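Local structure of 3-keto-5-aminohexanoate cleavage protein (Archaeoglobus fulgidus, 3LOT) at residues H50-R54 and V67-I71; C72-K76 and K309-F314; N84-G88 and R100-V104. The protein probably cleaves 3-keto-5-aminohexanoate or a related beta-keto acid, using a zinc ion held in a TIM-barrel fold. All coordinates share one frame; numbering follows the deposited sequence.

Interaction 1. Residues H50-R54 and V67-I71. With ZN (zinc ion), chain P.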
ATOM      1  N   HIS D  50       3.852 -16.819 -26.923  1.00 13.15           N
ATOM      2  CA  HIS D  50       2.589 -16.163 -27.195  1.00 13.48           C
ATOM      3  C   HIS D  50       2.538 -15.650 -28.630  1.00 12.41           C
ATOM      4  O   HIS D  50       3.393 -14.901 -29.022  1.00 11.06           O
ATOM      5  CB  HIS D  50       2.390 -15.049 -26.191  1.00 13.69           C
ATOM      6  CG  HIS D  50       1.133 -14.302 -26.391  1.00 13.76           C
ATOM      7  ND1 HIS D  50      -0.106 -14.904 -26.333  1.00 17.11           N
ATOM      8  CD2 HIS D  50       0.913 -12.998 -26.687  1.00 14.39           C
ATOM      9  CE1 HIS D  50      -1.034 -13.994 -26.559  1.00 18.82           C
ATOM     10  NE2 HIS D  50      -0.443 -12.831 -26.748  1.00 14.47           N
ATOM     11  N   ILE D  51       1.535 -16.105 -29.388  1.00 11.79           N
ATOM     12  CA  ILE D  51       1.488 -15.953 -30.850  1.00 12.02           C
ATOM     13  C   ILE D  51       0.333 -15.045 -31.332  1.00 12.97           C
ATOM     14  O   ILE D  51      -0.829 -15.252 -30.941  1.00 13.42           O
ATOM     15  CB  ILE D  51       1.383 -17.353 -31.560  1.00 11.70           C
ATOM     16  CG1 ILE D  51       2.619 -18.235 -31.229  1.00 12.22           C
ATOM     17  CG2 ILE D  51       1.177 -17.216 -33.089  1.00  7.52           C
ATOM     18  CD1 ILE D  51       3.999 -17.604 -31.475  1.00 12.52           C
ATOM     19  N   HIS D  52       0.686 -14.023 -32.109  1.00 12.65           N
ATOM     20  CA  HIS D  52      -0.220 -13.334 -33.032  1.00 13.58           C
ATOM     21  C   HIS D  52       0.134 -13.670 -34.494  1.00 14.13           C
ATOM     22  O   HIS D  52       1.263 -14.037 -34.803  1.00 14.17           O
ATOM     23  CB  HIS D  52      -0.090 -11.820 -32.932  1.00 13.52           C
ATOM     24  CG  HIS D  52      -0.568 -11.226 -31.641  1.00 15.62           C
ATOM     25  ND1 HIS D  52      -1.471 -10.176 -31.594  1.00 14.79           N
ATOM     26  CD2 HIS D  52      -0.244 -11.502 -30.358  1.00 15.62           C
ATOM     27  CE1 HIS D  52      -1.700  -9.857 -30.337  1.00 14.46           C
ATOM     28  NE2 HIS D  52      -0.976 -10.650 -29.570  1.00 15.73           N
ATOM     29  N   ALA D  53      -0.836 -13.479 -35.383  1.00 14.59           N
ATOM     30  CA  ALA D  53      -0.605 -13.552 -36.827  1.00 14.26           C
ATOM     31  C   ALA D  53      -0.425 -12.135 -37.393  1.00 14.61           C
ATOM     32  O   ALA D  53      -0.987 -11.164 -36.874  1.00 14.20           O
ATOM     33  CB  ALA D  53      -1.790 -14.232 -37.497  1.00 14.31           C
ATOM     34  N   ARG D  54       0.328 -12.055 -38.484  1.00 14.85           N
ATOM     35  CA  ARG D  54       0.506 -10.862 -39.275  1.00 15.45           C
ATOM     36  C   ARG D  54       0.460 -11.265 -40.753  1.00 17.43           C
ATOM     37  O   ARG D  54       0.976 -12.317 -41.150  1.00 16.35           O
ATOM     38  CB  ARG D  54       1.860 -10.246 -39.006  1.00 14.86           C
ATOM     39  CG  ARG D  54       1.956  -9.572 -37.673  1.00 13.83           C
ATOM     40  CD  ARG D  54       3.315  -9.047 -37.477  1.00 11.08           C
ATOM     41  NE  ARG D  54       3.444  -8.332 -36.210  1.00 11.62           N
ATOM     42  CZ  ARG D  54       3.051  -7.082 -35.967  1.00 11.69           C
ATOM     43  NH1 ARG D  54       2.422  -6.333 -36.865  1.00 12.54           N
ATOM     44  NH2 ARG D  54       3.224  -6.588 -34.769  1.00 10.67           N
ATOM     45  N   VAL D  67      -3.694 -18.594 -41.015  1.00 13.47           N
ATOM     46  CA  VAL D  67      -2.334 -18.135 -40.734  1.00 13.26           C
ATOM     47  C   VAL D  67      -1.912 -18.593 -39.341  1.00 13.42           C
ATOM     48  O   VAL D  67      -0.822 -19.159 -39.134  1.00 12.16           O
ATOM     49  CB  VAL D  67      -2.200 -16.581 -40.904  1.00 13.49           C
ATOM     50  CG1 VAL D  67      -0.777 -16.108 -40.590  1.00 10.31           C
ATOM     51  CG2 VAL D  67      -2.601 -16.167 -42.376  1.00 14.78           C
ATOM     52  N   PHE D  68      -2.780 -18.381 -38.371  1.00 13.08           N
ATOM     53  CA  PHE D  68      -2.592 -19.094 -37.095  1.00 13.42           C
ATOM     54  C   PHE D  68      -2.342 -20.587 -37.234  1.00 13.49           C
ATOM     55  O   PHE D  68      -1.455 -21.137 -36.567  1.00 14.02           O
ATOM     56  CB  PHE D  68      -3.779 -18.899 -36.174  1.00 13.04           C
ATOM     57  CG  PHE D  68      -3.753 -17.605 -35.448  1.00 14.05           C
ATOM     58  CD1 PHE D  68      -2.910 -17.439 -34.352  1.00 14.80           C
ATOM     59  CD2 PHE D  68      -4.571 -16.562 -35.839  1.00 14.80           C
ATOM     60  CE1 PHE D  68      -2.878 -16.260 -33.645  1.00 14.73           C
ATOM     61  CE2 PHE D  68      -4.566 -15.378 -35.147  1.00 15.96           C
ATOM     62  CZ  PHE D  68      -3.707 -15.214 -34.035  1.00 14.70           C
ATOM     63  N   ARG D  69      -3.142 -21.251 -38.054  1.00 13.71           N
ATOM     64  CA  ARG D  69      -3.049 -22.709 -38.138  1.00 14.47           C
ATOM     65  C   ARG D  69      -1.659 -23.092 -38.648  1.00 14.55           C
ATOM     66  O   ARG D  69      -1.007 -23.994 -38.090  1.00 14.17           O
ATOM     67  CB  ARG D  69      -4.145 -23.322 -38.987  1.00 14.37           C
ATOM     68  CG  ARG D  69      -4.164 -24.856 -38.852  1.00 15.76           C
ATOM     69  CD  ARG D  69      -5.176 -25.509 -39.716  1.00 17.08           C
ATOM     70  NE  ARG D  69      -6.480 -24.855 -39.691  1.00 17.05           N
ATOM     71  CZ  ARG D  69      -7.412 -25.035 -38.761  1.00 22.28           C
ATOM     72  NH1 ARG D  69      -7.203 -25.837 -37.710  1.00 23.65           N
ATOM     73  NH2 ARG D  69      -8.576 -24.398 -38.875  1.00 23.54           N
ATOM     74  N   TYR D  70      -1.205 -22.376 -39.670  1.00 14.29           N
ATOM     75  CA  TYR D  70       0.114 -22.609 -40.224  1.00 13.84           C
ATOM     76  C   TYR D  70       1.215 -22.385 -39.196  1.00 12.56           C
ATOM     77  O   TYR D  70       2.067 -23.254 -39.017  1.00 11.48           O
ATOM     78  CB  TYR D  70       0.336 -21.747 -41.477  1.00 14.06           C
ATOM     79  CG  TYR D  70       1.709 -21.866 -42.062  1.00 14.27           C
ATOM     80  CD1 TYR D  70       2.016 -22.863 -43.007  1.00 15.88           C
ATOM     81  CD2 TYR D  70       2.702 -20.986 -41.686  1.00 13.65           C
ATOM     82  CE1 TYR D  70       3.312 -22.957 -43.550  1.00 16.62           C
ATOM     83  CE2 TYR D  70       3.964 -21.072 -42.183  1.00 14.31           C
ATOM     84  CZ  TYR D  70       4.287 -22.058 -43.103  1.00 14.92           C
ATOM     85  OH  TYR D  70       5.572 -22.089 -43.603  1.00 12.31           O
ATOM     86  N   ILE D  71       1.214 -21.219 -38.553  1.00 12.62           N
ATOM     87  CA  ILE D  71       2.237 -20.861 -37.566  1.00 12.04           C
ATOM     88  C   ILE D  71       2.311 -21.880 -36.420  1.00 12.31           C
ATOM     89  O   ILE D  71       3.381 -22.399 -36.075  1.00 11.51           O
ATOM     90  CB  ILE D  71       1.980 -19.470 -36.964  1.00 12.08           C
ATOM     91  CG1 ILE D  71       2.096 -18.404 -38.055  1.00 11.70           C
ATOM     92  CG2 ILE D  71       2.966 -19.172 -35.857  1.00 12.15           C
ATOM     93  CD1 ILE D  71       1.731 -17.018 -37.622  1.00 11.97           C
TER
HETATM   94 ZN    ZN P 501      -0.636 -10.466 -27.279  1.00 43.26          ZN
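Ala53 rests on the Phe68 ring. Its CB lies 4.0 Å from the ring centroid of Phe68, over one face but displaced toward the rim, in a CH-pi contact. The ring edge points at the strand backbone: Phe68 CE1 is 3.5 Å from Ile51 O, which lies in the ring plane. Two aliphatic contacts flank the ring. Ile51 CG2 meets Ile71 CG2 at 3.8 Å, and Val67 CG1 reaches Ala53 CB at 3.8 Å. With CG2 anti to its backbone N, Ile51 turns that methyl to the helix. His52 O is buried near Ile71 CD1 and has no hydrogen-bond partner in the model.

Residues alternate along the strand. Ile51 and Ala53 point to the helix, whereas His52 points away from it. His52 NE2 binds zinc at 2.3 Å and His50 NE2 at 2.4 Å; Glu262 is a further ligand. Asn84 OD1 bonds His50 ND1 and fixes the turn of that imidazole.

This is a beta-alpha unit of the TIM barrel. Phe68 also packs on Val85 of strand 82-85 and on helix 103-107, while Val67 and Ile71 touch Pro31 of helix 31-43.

Interaction 2. Residues C72-K76 and K309-F314; sequences CREIK and KERVNF
Lys309 meets Lys76 through its backbone: Lys309 O lies 3.3 Å from CE of Lys76. The Lys309 side chain leads away from the helix.

Glu310 folds back toward the helix, its chain bent at CB-CG (chi2 -66°). Lys76 NZ donates to Glu310 OE1 at 2.9 Å in a salt bridge. The ammonium comes in on the syn side, 35° out of the carboxylate plane. The two side chains cross at about a right angle. Lys76 is extended up to CE and bends only at its last torsion, which turns NZ to the acid. An alanine in place of Lys76 would probably leave Glu310 without its cation and open a gap beside Val312 and the Phe314 ring.

The contact lies on the outside of the TIM barrel. The chain tail that follows helix 297-304 lies against helix 65-78, and the Cys72 side chain is about 13 Å from the zinc. Val312 brings CG2 within 4.0 Å of Lys76 CD. The same methyl also sits over the centre of one face of the Phe314 ring. Asn313 turns the other way and bonds Ala106 O, tying the tail to helix 103-107.

Phe314 ends the chain. Its ring is sandwiched, with Cys72 CB over the centre of the face opposite Val312, 3.5 Å from the centroid of the Phe314 ring. Cys72 SG stands farther off above that face, a sulfur-aromatic contact at 4.7 Å from the Phe314 centroid. The terminal carboxylate lies along the helix side chains: Phe314 OXT is 3.4 Å from Arg73 CG. A water donates to Arg73 O at 2.6 Å and, weakly, to Phe314 OXT.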
ATOM      1  N   CYS D  72       1.155 -22.244 -35.893  1.00 12.72           N
ATOM      2  CA  CYS D  72       1.121 -23.138 -34.719  1.00 12.79           C
ATOM      3  C   CYS D  72       1.544 -24.542 -35.093  1.00 13.11           C
ATOM      4  O   CYS D  72       2.294 -25.180 -34.361  1.00 12.84           O
ATOM      5  CB  CYS D  72      -0.255 -23.116 -34.061  1.00 12.99           C
ATOM      6  SG  CYS D  72      -0.582 -21.503 -33.385  1.00 13.85           S
ATOM      7  N   ARG D  73       1.110 -25.011 -36.260  1.00 13.68           N
ATOM      8  CA  ARG D  73       1.476 -26.340 -36.693  1.00 13.24           C
ATOM      9  C   ARG D  73       2.986 -26.456 -36.904  1.00 13.02           C
ATOM     10  O   ARG D  73       3.609 -27.445 -36.523  1.00 12.65           O
ATOM     11  CB  ARG D  73       0.748 -26.717 -37.992  1.00 13.71           C
ATOM     12  CG  ARG D  73       1.110 -28.125 -38.507  1.00 17.28           C
ATOM     13  CD  ARG D  73       0.322 -28.513 -39.782  1.00 23.61           C
ATOM     14  NE  ARG D  73       0.396 -27.456 -40.797  1.00 28.12           N
ATOM     15  CZ  ARG D  73      -0.642 -26.774 -41.294  1.00 31.41           C
ATOM     16  NH1 ARG D  73      -1.895 -27.031 -40.930  1.00 32.57           N
ATOM     17  NH2 ARG D  73      -0.419 -25.837 -42.217  1.00 34.22           N
ATOM     18  N   GLU D  74       3.565 -25.441 -37.523  1.00 13.53           N
ATOM     19  CA  GLU D  74       4.994 -25.432 -37.803  1.00 14.18           C
ATOM     20  C   GLU D  74       5.823 -25.309 -36.541  1.00 13.66           C
ATOM     21  O   GLU D  74       6.886 -25.926 -36.457  1.00 13.49           O
ATOM     22  CB  GLU D  74       5.333 -24.304 -38.795  1.00 14.59           C
ATOM     23  CG  GLU D  74       4.755 -24.536 -40.206  1.00 16.55           C
ATOM     24  CD  GLU D  74       5.547 -25.576 -40.992  1.00 18.84           C
ATOM     25  OE1 GLU D  74       6.769 -25.409 -41.119  1.00 25.43           O
ATOM     26  OE2 GLU D  74       4.960 -26.549 -41.482  1.00 23.09           O
ATOM     27  N   ILE D  75       5.378 -24.509 -35.561  1.00 14.36           N
ATOM     28  CA  ILE D  75       6.102 -24.461 -34.276  1.00 13.61           C
ATOM     29  C   ILE D  75       6.067 -25.869 -33.641  1.00 13.58           C
ATOM     30  O   ILE D  75       7.113 -26.431 -33.199  1.00 13.54           O
ATOM     31  CB  ILE D  75       5.527 -23.427 -33.279  1.00 14.71           C
ATOM     32  CG1 ILE D  75       5.701 -21.993 -33.797  1.00 12.87           C
ATOM     33  CG2 ILE D  75       6.269 -23.536 -31.915  1.00 12.03           C
ATOM     34  CD1 ILE D  75       4.812 -20.961 -33.082  1.00 12.95           C
ATOM     35  N   LYS D  76       4.880 -26.467 -33.627  1.00 13.64           N
ATOM     36  CA  LYS D  76       4.696 -27.803 -32.979  1.00 13.56           C
ATOM     37  C   LYS D  76       5.565 -28.912 -33.615  1.00 13.52           C
ATOM     38  O   LYS D  76       6.034 -29.794 -32.916  1.00 12.58           O
ATOM     39  CB  LYS D  76       3.208 -28.188 -32.980  1.00 13.87           C
ATOM     40  CG  LYS D  76       2.843 -29.534 -32.371  1.00 13.04           C
ATOM     41  CD  LYS D  76       1.334 -29.674 -32.420  1.00 14.24           C
ATOM     42  CE  LYS D  76       0.841 -31.067 -32.178  1.00 17.10           C
ATOM     43  NZ  LYS D  76       1.291 -31.918 -33.280  1.00 17.57           N
ATOM     44  N   LYS D 309       0.538 -31.338 -25.507  1.00 16.45           N
ATOM     45  CA  LYS D 309       0.984 -30.745 -26.799  1.00 16.79           C
ATOM     46  C   LYS D 309       0.259 -31.327 -27.988  1.00 15.27           C
ATOM     47  O   LYS D 309       0.037 -30.651 -28.999  1.00 14.66           O
ATOM     48  CB  LYS D 309       2.527 -30.875 -26.992  1.00 17.48           C
ATOM     49  CG  LYS D 309       3.073 -32.277 -27.278  1.00 22.68           C
ATOM     50  CD  LYS D 309       4.612 -32.316 -27.168  1.00 25.68           C
ATOM     51  CE  LYS D 309       5.164 -33.763 -27.201  1.00 28.28           C
ATOM     52  NZ  LYS D 309       6.545 -33.956 -26.572  1.00 27.99           N
ATOM     53  N   GLU D 310      -0.110 -32.589 -27.869  1.00 14.11           N
ATOM     54  CA  GLU D 310      -0.777 -33.288 -28.966  1.00 14.86           C
ATOM     55  C   GLU D 310      -2.310 -33.308 -28.883  1.00 14.43           C
ATOM     56  O   GLU D 310      -2.948 -33.888 -29.740  1.00 13.68           O
ATOM     57  CB  GLU D 310      -0.303 -34.747 -29.010  1.00 14.64           C
ATOM     58  CG  GLU D 310       1.161 -34.938 -29.383  1.00 16.00           C
ATOM     59  CD  GLU D 310       1.452 -34.521 -30.799  1.00 20.04           C
ATOM     60  OE1 GLU D 310       0.520 -34.214 -31.597  1.00 23.41           O
ATOM     61  OE2 GLU D 310       2.641 -34.468 -31.107  1.00 26.35           O
ATOM     62  N   ARG D 311      -2.890 -32.709 -27.852  0.60 14.48           N
ATOM     63  CA  ARG D 311      -4.365 -32.653 -27.743  0.60 14.84           C
ATOM     64  C   ARG D 311      -4.954 -31.367 -28.363  0.60 15.97           C
ATOM     65  O   ARG D 311      -6.133 -31.033 -28.169  0.60 16.48           O
ATOM     66  CB  ARG D 311      -4.819 -32.883 -26.287  0.60 14.20           C
ATOM     67  CG  ARG D 311      -4.817 -34.371 -25.937  0.60 13.22           C
ATOM     68  CD  ARG D 311      -5.049 -34.710 -24.454  0.60 10.88           C
ATOM     69  NE  ARG D 311      -4.848 -36.137 -24.208  0.60  8.05           N
ATOM     70  CZ  ARG D 311      -5.773 -37.092 -24.392  0.60  8.10           C
ATOM     71  NH1 ARG D 311      -7.000 -36.781 -24.797  0.60  6.46           N
ATOM     72  NH2 ARG D 311      -5.488 -38.372 -24.138  0.60  9.28           N
ATOM     73  N   VAL D 312      -4.133 -30.677 -29.145  1.00 16.68           N
ATOM     74  CA  VAL D 312      -4.551 -29.479 -29.850  1.00 17.27           C
ATOM     75  C   VAL D 312      -5.062 -29.910 -31.231  1.00 19.12           C
ATOM     76  O   VAL D 312      -4.860 -31.071 -31.656  1.00 19.39           O
ATOM     77  CB  VAL D 312      -3.376 -28.414 -29.910  1.00 16.85           C
ATOM     78  CG1 VAL D 312      -2.916 -28.065 -28.535  1.00 15.37           C
ATOM     79  CG2 VAL D 312      -2.169 -28.914 -30.736  1.00 15.54           C
ATOM     80  N   ASN D 313      -5.713 -28.985 -31.929  1.00 20.54           N
ATOM     81  CA  ASN D 313      -6.238 -29.216 -33.289  1.00 22.76           C
ATOM     82  C   ASN D 313      -5.315 -28.570 -34.362  1.00 23.65           C
ATOM     83  O   ASN D 313      -5.785 -27.837 -35.253  1.00 25.30           O
ATOM     84  CB  ASN D 313      -7.630 -28.601 -33.361  1.00 23.41           C
ATOM     85  CG  ASN D 313      -8.568 -29.340 -34.263  1.00 26.49           C
ATOM     86  OD1 ASN D 313      -8.379 -30.513 -34.544  1.00 32.07           O
ATOM     87  ND2 ASN D 313      -9.623 -28.645 -34.719  1.00 28.58           N
ATOM     88  N   PHE D 314      -4.017 -28.842 -34.262  1.00 23.29           N
ATOM     89  CA  PHE D 314      -3.015 -28.433 -35.261  1.00 22.59           C
ATOM     90  C   PHE D 314      -1.707 -29.249 -35.073  1.00 23.58           C
ATOM     91  O   PHE D 314      -1.605 -30.084 -34.147  1.00 23.18           O
ATOM     92  CB  PHE D 314      -2.737 -26.909 -35.167  1.00 22.18           C
ATOM     93  CG  PHE D 314      -2.172 -26.462 -33.837  1.00 17.65           C
ATOM     94  CD1 PHE D 314      -0.822 -26.627 -33.537  1.00 16.17           C
ATOM     95  CD2 PHE D 314      -2.988 -25.836 -32.898  1.00 13.37           C
ATOM     96  CE1 PHE D 314      -0.289 -26.186 -32.309  1.00 12.55           C
ATOM     97  CE2 PHE D 314      -2.475 -25.391 -31.685  1.00 11.49           C
ATOM     98  CZ  PHE D 314      -1.117 -25.600 -31.371  1.00 12.66           C
ATOM     99  OXT PHE D 314      -0.680 -29.104 -35.797  1.00 24.44           O
TER
HETATM  100  O   HOH W   1       2.596 -29.806 -36.086  1.00 16.85           O

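Interaction 3. Residues N84-G88 and R100-V104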
ATOM      1  N   ASN D  84       0.628 -20.482 -26.825  1.00 13.10           N
ATOM      2  CA  ASN D  84      -0.455 -19.624 -26.317  1.00 13.82           C
ATOM      3  C   ASN D  84      -0.883 -18.694 -27.449  1.00 14.16           C
ATOM      4  O   ASN D  84      -0.065 -17.900 -27.928  1.00 15.28           O
ATOM      5  CB  ASN D  84       0.111 -18.809 -25.132  1.00 14.07           C
ATOM      6  CG  ASN D  84      -0.901 -17.815 -24.514  1.00 15.39           C
ATOM      7  OD1 ASN D  84      -1.647 -17.166 -25.228  1.00 19.33           O
ATOM      8  ND2 ASN D  84      -0.859 -17.648 -23.174  1.00 17.70           N
ATOM      9  N   VAL D  85      -2.160 -18.756 -27.819  0.50 14.06           N
ATOM     10  CA  VAL D  85      -2.709 -17.968 -28.923  0.50 14.00           C
ATOM     11  C   VAL D  85      -3.488 -16.731 -28.418  0.50 13.58           C
ATOM     12  O   VAL D  85      -4.204 -16.802 -27.428  0.50 12.76           O
ATOM     13  CB  VAL D  85      -3.638 -18.865 -29.752  0.50 14.24           C
ATOM     14  CG1 VAL D  85      -4.149 -18.138 -30.961  0.50 14.24           C
ATOM     15  CG2 VAL D  85      -2.887 -20.123 -30.139  0.50 14.28           C
ATOM     16  N   THR D  86      -3.358 -15.604 -29.107  1.00 13.40           N
ATOM     17  CA  THR D  86      -4.129 -14.433 -28.746  1.00 13.89           C
ATOM     18  C   THR D  86      -5.563 -14.552 -29.259  1.00 14.46           C
ATOM     19  O   THR D  86      -5.840 -15.120 -30.313  1.00 15.13           O
ATOM     20  CB  THR D  86      -3.524 -13.171 -29.311  1.00 13.93           C
ATOM     21  OG1 THR D  86      -4.192 -12.043 -28.743  1.00 13.28           O
ATOM     22  CG2 THR D  86      -3.687 -13.151 -30.852  1.00 10.91           C
ATOM     23  N   THR D  87      -6.480 -14.056 -28.455  1.00 16.61           N
ATOM     24  CA  THR D  87      -7.806 -13.685 -28.913  1.00 18.36           C
ATOM     25  C   THR D  87      -7.988 -12.181 -28.745  1.00 20.26           C
ATOM     26  O   THR D  87      -9.087 -11.683 -28.959  1.00 21.22           O
ATOM     27  CB  THR D  87      -8.951 -14.409 -28.130  1.00 18.70           C
ATOM     28  OG1 THR D  87      -9.027 -13.916 -26.791  1.00 20.45           O
ATOM     29  CG2 THR D  87      -8.734 -15.893 -28.095  1.00 17.21           C
ATOM     30  N   GLY D  88      -6.922 -11.473 -28.352  1.00 20.82           N
ATOM     31  CA  GLY D  88      -6.935  -9.999 -28.225  1.00 21.85           C
ATOM     32  C   GLY D  88      -6.486  -9.306 -29.512  1.00 21.50           C
ATOM     33  O   GLY D  88      -6.982  -8.226 -29.860  1.00 22.77           O
ATOM     34  N   ARG D 100     -12.547 -12.458 -32.963  1.00 23.72           N
ATOM     35  CA  ARG D 100     -11.194 -12.708 -32.413  1.00 23.01           C
ATOM     36  C   ARG D 100     -11.110 -14.087 -31.783  1.00 21.43           C
ATOM     37  O   ARG D 100     -10.054 -14.767 -31.836  1.00 21.14           O
ATOM     38  CB  ARG D 100     -10.873 -11.652 -31.325  1.00 24.15           C
ATOM     39  CG  ARG D 100      -9.942 -10.443 -31.715  1.00 26.47           C
ATOM     40  CD  ARG D 100     -10.331  -9.120 -30.951  1.00 28.98           C
ATOM     41  NE  ARG D 100     -10.318  -9.358 -29.518  1.00 34.28           N
ATOM     42  CZ  ARG D 100     -10.883  -8.632 -28.542  1.00 34.82           C
ATOM     43  NH1 ARG D 100     -11.546  -7.491 -28.733  1.00 29.06           N
ATOM     44  NH2 ARG D 100     -10.737  -9.087 -27.304  1.00 38.19           N
ATOM     45  N   ALA D 101     -12.236 -14.525 -31.219  1.00 20.15           N
ATOM     46  CA  ALA D 101     -12.293 -15.807 -30.487  1.00 19.06           C
ATOM     47  C   ALA D 101     -12.261 -17.050 -31.383  1.00 17.80           C
ATOM     48  O   ALA D 101     -12.023 -18.159 -30.888  1.00 16.48           O
ATOM     49  CB  ALA D 101     -13.536 -15.873 -29.606  1.00 17.93           C
ATOM     50  N   LYS D 102     -12.469 -16.877 -32.684  1.00 17.19           N
ATOM     51  CA  LYS D 102     -12.630 -18.036 -33.616  1.00 16.72           C
ATOM     52  C   LYS D 102     -11.423 -18.964 -33.700  1.00 15.49           C
ATOM     53  O   LYS D 102     -11.540 -20.133 -34.068  1.00 14.32           O
ATOM     54  CB  LYS D 102     -12.939 -17.543 -35.021  1.00 18.13           C
ATOM     55  CG  LYS D 102     -14.273 -16.892 -35.116  1.00 21.26           C
ATOM     56  CD  LYS D 102     -14.609 -16.511 -36.539  1.00 25.08           C
ATOM     57  CE  LYS D 102     -16.150 -16.429 -36.758  1.00 26.18           C
ATOM     58  NZ  LYS D 102     -16.418 -15.351 -37.780  1.00 28.46           N
ATOM     59  N   VAL D 103     -10.260 -18.428 -33.377  1.00 13.57           N
ATOM     60  CA  VAL D 103      -9.054 -19.212 -33.322  1.00 13.54           C
ATOM     61  C   VAL D 103      -9.182 -20.350 -32.308  1.00 13.28           C
ATOM     62  O   VAL D 103      -8.567 -21.385 -32.510  1.00 13.24           O
ATOM     63  CB  VAL D 103      -7.801 -18.307 -33.029  1.00 13.48           C
ATOM     64  CG1 VAL D 103      -7.744 -17.847 -31.572  1.00 11.70           C
ATOM     65  CG2 VAL D 103      -6.543 -19.023 -33.405  1.00 13.08           C
ATOM     66  N   VAL D 104     -10.016 -20.188 -31.265  1.00 13.47           N
ATOM     67  CA  VAL D 104     -10.091 -21.183 -30.172  1.00 14.00           C
ATOM     68  C   VAL D 104     -10.811 -22.470 -30.627  1.00 14.37           C
ATOM     69  O   VAL D 104     -10.260 -23.553 -30.460  1.00 14.41           O
ATOM     70  CB  VAL D 104     -10.579 -20.569 -28.838  1.00 14.21           C
ATOM     71  CG1 VAL D 104     -10.794 -21.624 -27.770  1.00 14.11           C
ATOM     72  CG2 VAL D 104      -9.544 -19.506 -28.333  1.00 14.34           C
TER
HETATM   73  O   HOH W   2      -7.332 -14.461 -32.547  1.00 18.95           O
HETATM   74  O   HOH W   3      -9.781 -11.793 -25.421  1.00 29.35           O
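The Arg100 guanidinium meets Thr87 edge-on. Thr87 O lies only 2° out of the guanidinium plane and accepts from Arg100 NE at 2.7 Å. The N-H...O angle is 170°, so the bond is nearly straight. It uses a lone pair of Thr87 O and lies in the carbonyl plane. A water also sits at the guanidinium edge; it donates to Thr87 OG1 at 2.6 Å and accepts a weak bond from Arg100 NH2. Gly88 O approaches the group obliquely.

These segments belong to a beta-alpha unit of the TIM barrel: the loop leaving the end of strand 82-85 packs on the turn that leads into helix 103-107. Arg100 bends at chi2 and chi3 (55°), which curls its chain round Thr87 O. The packing there is tight, with Arg100 CB 3.0 Å from Thr87 O. Asn152 OD1 takes a bond from NH2 and Arg151 O one from NH1, so the guanidinium is gripped at all three nitrogens.

Both branches of the Thr87 side chain are engaged. OG1 bonds Thr113 O of strand 111-115, and CG2 meets Val104 CG2 at 3.7 Å. The Thr86 side chain serves the loop itself. Its OG1 accepts from Gly88 N at 2.8 Å, an ST turn, and also bonds Gly89 N. The same hydroxyl bonds an unidentified ligand, probably from the crystallisation liquor. The Thr86 side chain comes within about 4 Å of the zinc, consistent with a place in the pocket wall. In the conformer given, Val85 faces Val103 tip to tip. Arg100 to Val103 forms a type I turn, which leaves the Arg100 carbonyl beside the loop. There a water donates to Thr86 O and to Arg100 O, both at 2.8 Å.

Interactions 2 and 3 each lie on the same side of the chain's centre as interaction 1. Interactions 1 and 3 have centres about 10 Å apart and use neighbouring parallel strands, 48-54 and 82-85. Interaction 1 comes first along the chain and interaction 3 follows. Helix 65-78 runs from interaction 1 into interaction 2, whose centre is about 11 Å from that of interaction 1 and 15 Å from that of interaction 3. Interaction 2 brings in the far end of the chain, so interaction 3 is nested within the loop it closes. The set thus runs from the zinc site at the strand ends, through the helix layer, to the C-terminal tail on the surface.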